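Local coordinates for transcription activator HlyU (Vibrio vulnificus, PDB 3JTH), which probably binds DNA as a dimeric ArsR-family winged helix-turn-helix regulator and activates transcription, with the toxin gene rtxA as a likely target, at residues Leu29-Asn34 against Ala44-Ser49; Lys18-Glu23 against Ala86-Leu91. All coordinates share one frame; numbering follows the deposited sequence.

Interaction 1: Leu29-Asn34 against Ala44-Ser49; sequences LCMLHN and AKLQLS
Met31 and Lys45 bring the two backbones closest together, with CA atoms 8.6 Å apart, a spacing bridged by side chains alone. Each segment runs off the C-terminal end of a helix into a loop: Leu32 leaves helical geometry after helix 23-31, and Gln47, with positive phi, does so after helix 39-46. In the winged helix-turn-helix fold of ArsR regulators, residues 47-49 form the turn leading from helix 39-46 into helix 50-62, the expected recognition helix, so this contact places the helix-turn-helix unit against the helix before it.

Met31, a selenomethionine, carries its whole side and divides its contacts between two neighbours. Near its root, CG lies 3.5 Å from Leu46 CD2, the two side chains running past one another in opposite directions. Further out, bends at chi2 (-57°) and chi3 (-66°) fold the chain so that CE reaches Lys45 instead. The lysine, kinked at chi3 (79°), wraps its hydrocarbon part around that methyl: CB lies 3.7 Å and CE 3.6 Å from Met31 CE, and the 3.3 Å modelled between Met31 CE and Lys45 CD is tight enough to be doubtful. No hydrogen bond joins the segments.

Met6 of the second subunit also packs on Leu46, while Leu29 and His33 face helix 82-94, where His33 stacks on His92. The turn is tied back locally: Gln47 NE2 donates to Ala44 O over 3.0 Å, approaching from outside the carbonyl plane.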
# COMPACT_ATOMS: atom_id res chain seq x y z
N LEU A 29 0.91 9.08 -9.25
CA LEU A 29 -0.33 8.31 -9.31
C LEU A 29 -1.50 9.12 -8.76
O LEU A 29 -2.59 9.11 -9.34
CB LEU A 29 -0.16 7.02 -8.50
CG LEU A 29 0.79 6.00 -9.14
CD1 LEU A 29 1.11 4.90 -8.14
CD2 LEU A 29 0.16 5.44 -10.40
N CYS A 30 -1.28 9.83 -7.66
CA CYS A 30 -2.32 10.64 -7.05
C CYS A 30 -2.78 11.74 -8.00
O CYS A 30 -3.98 12.01 -8.11
CB CYS A 30 -1.80 11.25 -5.74
SG CYS A 30 -1.20 10.03 -4.54
N MSE A 31 -1.83 12.35 -8.71
CA MSE A 31 -2.13 13.42 -9.66
C MSE A 31 -2.94 12.93 -10.84
O MSE A 31 -3.68 13.72 -11.45
CB MSE A 31 -0.83 14.04 -10.18
CG MSE A 31 -0.14 14.97 -9.21
SE MSE A 31 -1.32 16.42 -8.67
CE MSE A 31 -1.49 17.30 -10.39
N LEU A 32 -2.81 11.65 -11.16
CA LEU A 32 -3.53 11.07 -12.29
C LEU A 32 -4.89 10.55 -11.88
O LEU A 32 -5.58 9.92 -12.68
CB LEU A 32 -2.72 9.95 -12.95
CG LEU A 32 -1.36 10.43 -13.48
CD1 LEU A 32 -0.58 9.30 -14.15
CD2 LEU A 32 -1.61 11.56 -14.46
N HIS A 33 -5.26 10.81 -10.63
CA HIS A 33 -6.56 10.38 -10.12
C HIS A 33 -7.68 11.02 -10.93
O HIS A 33 -7.87 12.24 -10.90
CB HIS A 33 -6.70 10.76 -8.64
CG HIS A 33 -8.07 10.53 -8.10
ND1 HIS A 33 -8.71 9.30 -8.15
CD2 HIS A 33 -8.95 11.38 -7.51
CE1 HIS A 33 -9.91 9.41 -7.63
NE2 HIS A 33 -10.09 10.66 -7.23
N ASN A 34 -8.41 10.20 -11.67
CA ASN A 34 -9.51 10.67 -12.50
C ASN A 34 -9.16 11.78 -13.49
O ASN A 34 -9.95 12.70 -13.72
CB ASN A 34 -10.69 11.11 -11.63
CG ASN A 34 -11.65 9.96 -11.32
OD1 ASN A 34 -12.49 10.08 -10.43
ND2 ASN A 34 -11.54 8.86 -12.06
N ALA A 44 5.38 20.56 -13.69
CA ALA A 44 5.09 21.85 -13.07
C ALA A 44 4.27 21.69 -11.79
O ALA A 44 4.53 22.40 -10.81
CB ALA A 44 4.36 22.77 -14.06
N LYS A 45 3.31 20.78 -11.79
CA LYS A 45 2.48 20.56 -10.61
C LYS A 45 3.19 19.78 -9.52
O LYS A 45 2.74 19.76 -8.38
CB LYS A 45 1.16 19.85 -10.97
CG LYS A 45 0.31 20.60 -11.99
CD LYS A 45 -1.16 20.18 -11.95
CE LYS A 45 -1.91 20.87 -10.79
NZ LYS A 45 -3.36 20.55 -10.75
N LEU A 46 4.31 19.14 -9.85
CA LEU A 46 5.08 18.38 -8.86
C LEU A 46 6.49 18.96 -8.65
O LEU A 46 7.23 18.54 -7.74
CB LEU A 46 5.19 16.91 -9.27
CG LEU A 46 3.89 16.12 -9.46
CD1 LEU A 46 4.22 14.66 -9.70
CD2 LEU A 46 3.02 16.25 -8.23
N GLN A 47 6.85 19.94 -9.48
CA GLN A 47 8.16 20.57 -9.42
C GLN A 47 9.21 19.47 -9.51
O GLN A 47 10.13 19.38 -8.68
CB GLN A 47 8.34 21.36 -8.12
CG GLN A 47 7.25 22.39 -7.87
CD GLN A 47 6.03 21.78 -7.21
OE1 GLN A 47 6.11 21.22 -6.12
NE2 GLN A 47 4.88 21.87 -7.88
N LEU A 48 9.04 18.64 -10.52
CA LEU A 48 9.94 17.52 -10.76
C LEU A 48 10.60 17.76 -12.10
O LEU A 48 9.96 18.22 -13.05
CB LEU A 48 9.11 16.22 -10.77
CG LEU A 48 9.77 14.86 -10.60
CD1 LEU A 48 10.70 14.87 -9.38
CD2 LEU A 48 8.68 13.80 -10.44
N SER A 49 11.90 17.49 -12.19
CA SER A 49 12.66 17.69 -13.42
C SER A 49 12.07 16.83 -14.53
O SER A 49 11.42 15.82 -14.25
CB SER A 49 14.12 17.28 -13.21
OG SER A 49 14.66 17.95 -12.09

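Interaction 2: Lys18-Glu23 against Ala86-Leu91; sequences KAMANE and AMIKLL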
# COMPACT_ATOMS: atom_id res chain seq x y z
N LYS A 18 4.07 -2.66 -3.40
CA LYS A 18 5.46 -2.34 -3.68
C LYS A 18 5.57 -1.35 -4.83
O LYS A 18 6.41 -0.47 -4.82
CB LYS A 18 6.25 -3.61 -4.04
CG LYS A 18 6.59 -4.49 -2.85
CD LYS A 18 7.34 -5.74 -3.29
CE LYS A 18 7.72 -6.61 -2.09
NZ LYS A 18 8.46 -7.83 -2.49
N ALA A 19 4.71 -1.51 -5.83
CA ALA A 19 4.73 -0.62 -6.97
C ALA A 19 4.38 0.80 -6.55
O ALA A 19 4.90 1.76 -7.11
CB ALA A 19 3.76 -1.09 -8.04
N MSE A 20 3.50 0.92 -5.56
CA MSE A 20 3.06 2.23 -5.08
C MSE A 20 3.92 2.86 -4.00
O MSE A 20 3.96 4.09 -3.86
CB MSE A 20 1.62 2.12 -4.56
CG MSE A 20 0.58 1.78 -5.62
SE MSE A 20 -1.16 1.48 -4.81
CE MSE A 20 -1.58 3.34 -4.41
N ALA A 21 4.62 2.04 -3.23
CA ALA A 21 5.43 2.54 -2.11
C ALA A 21 6.71 3.31 -2.46
O ALA A 21 7.81 2.86 -2.16
CB ALA A 21 5.75 1.38 -1.17
N ASN A 22 6.55 4.47 -3.06
CA ASN A 22 7.65 5.36 -3.41
C ASN A 22 7.06 6.77 -3.52
O ASN A 22 6.08 6.98 -4.21
CB ASN A 22 8.29 4.96 -4.75
CG ASN A 22 9.30 5.99 -5.23
OD1 ASN A 22 10.47 5.95 -4.85
ND2 ASN A 22 8.85 6.93 -6.05
N GLU A 23 7.67 7.72 -2.83
CA GLU A 23 7.18 9.09 -2.84
C GLU A 23 6.81 9.68 -4.20
O GLU A 23 5.66 10.06 -4.43
CB GLU A 23 8.22 9.99 -2.18
CG GLU A 23 8.40 9.71 -0.70
CD GLU A 23 9.63 10.38 -0.15
OE1 GLU A 23 10.74 10.00 -0.56
OE2 GLU A 23 9.48 11.30 0.69
N ALA A 86 -8.47 2.35 -7.47
CA ALA A 86 -9.23 2.24 -6.22
C ALA A 86 -8.39 2.64 -5.00
O ALA A 86 -8.85 3.39 -4.14
CB ALA A 86 -9.75 0.82 -6.07
N MSE A 87 -7.17 2.12 -4.91
CA MSE A 87 -6.29 2.46 -3.79
C MSE A 87 -6.01 3.96 -3.82
O MSE A 87 -5.98 4.62 -2.78
CB MSE A 87 -4.97 1.69 -3.87
CG MSE A 87 -5.02 0.28 -3.31
SE MSE A 87 -5.36 0.20 -1.39
CE MSE A 87 -4.59 1.89 -0.85
N ILE A 88 -5.82 4.50 -5.01
CA ILE A 88 -5.56 5.93 -5.14
C ILE A 88 -6.79 6.71 -4.71
O ILE A 88 -6.68 7.70 -3.99
CB ILE A 88 -5.14 6.31 -6.59
CG1 ILE A 88 -3.70 5.85 -6.85
CG2 ILE A 88 -5.22 7.81 -6.81
CD1 ILE A 88 -2.65 6.46 -5.88
N LYS A 89 -7.97 6.26 -5.14
CA LYS A 89 -9.20 6.94 -4.77
C LYS A 89 -9.33 6.97 -3.24
O LYS A 89 -9.72 7.97 -2.66
CB LYS A 89 -10.41 6.22 -5.40
CG LYS A 89 -11.75 6.92 -5.24
CD LYS A 89 -12.80 6.32 -6.19
CE LYS A 89 -14.15 7.04 -6.13
NZ LYS A 89 -15.06 6.55 -5.06
N LEU A 90 -8.99 5.86 -2.59
CA LEU A 90 -9.08 5.78 -1.13
C LEU A 90 -8.03 6.65 -0.46
O LEU A 90 -8.31 7.32 0.54
CB LEU A 90 -8.91 4.33 -0.67
CG LEU A 90 -8.78 4.15 0.85
CD1 LEU A 90 -10.11 4.50 1.51
CD2 LEU A 90 -8.38 2.72 1.18
N LEU A 91 -6.81 6.64 -0.98
CA LEU A 91 -5.75 7.47 -0.42
C LEU A 91 -6.18 8.94 -0.50
O LEU A 91 -5.90 9.73 0.40
CB LEU A 91 -4.45 7.24 -1.19
CG LEU A 91 -3.26 6.55 -0.49
CD1 LEU A 91 -3.72 5.60 0.61
CD2 LEU A 91 -2.44 5.81 -1.54
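Met87 is the first residue of 86-91 to meet Met20, the selenomethionine that ends helix 2-20 and alone represents segment 18-23 in this contact. The Met87 side chain contributes its root: CB lies 3.9 Å from Met20 SE and 3.8 Å from Met20 CE, the two chains crossing at a slant. Met87 bends at chi2 and chi3 and also packs on Met87 of the second subunit, so it adjoins both the intrachain contact and the dimer interface.

Ile88 follows, its backbone approaching to 9.4 Å between its CA and that of Met20, the smallest such spacing here. Although its CB points neither at nor away from segment 18-23, the CG1 branch turns inward, and CD1 comes to 3.6 Å from Met20 CE, the shortest approach between the segments. One helical turn after Met87, Leu91 adds a third wall through CD2, 3.9 Å from Met20 CE.

The methyl of Met20 thus meets residues i, i+1 and i+4 of helix 82-94. It gets there because the side chain runs out extended through chi2 (174°) and bends at chi3 (74°). Just beyond, an inverse gamma turn centred on Ala21, with Asn22 N hydrogen-bonded to Met20 O, redirects the chain into helix 23-31, whose Leu26 touches Met20, Ile88 and Leu91.

All four touching residues are buried and no hydrogen bond crosses between the segments. The terminal helices of the ArsR fold are therefore held together here by dispersion and exclusion of water, so the position of the Met20 methyl rests on shape and on its own torsions.

How the interactions relate
Both contacts turn on one selenomethionine near a helix end, but they differ in setting. Interaction 2 is wholly buried and joins the two terminal helices; interaction 1 is partly exposed, mixes leucine with the aliphatic part of a lysine, and connects helices close in sequence within the helix-turn-helix region. The centres of interactions 1 and 2 lie about 13 Å apart. Helix 23-31 and the loop after it mediate between them: on the helix, Leu29 CB packs 3.7 Å from Ile88 CD1, and on the loop, His33 CB lies 3.8 Å from Ile88 CG2. The second subunit packs against residues of both contacts.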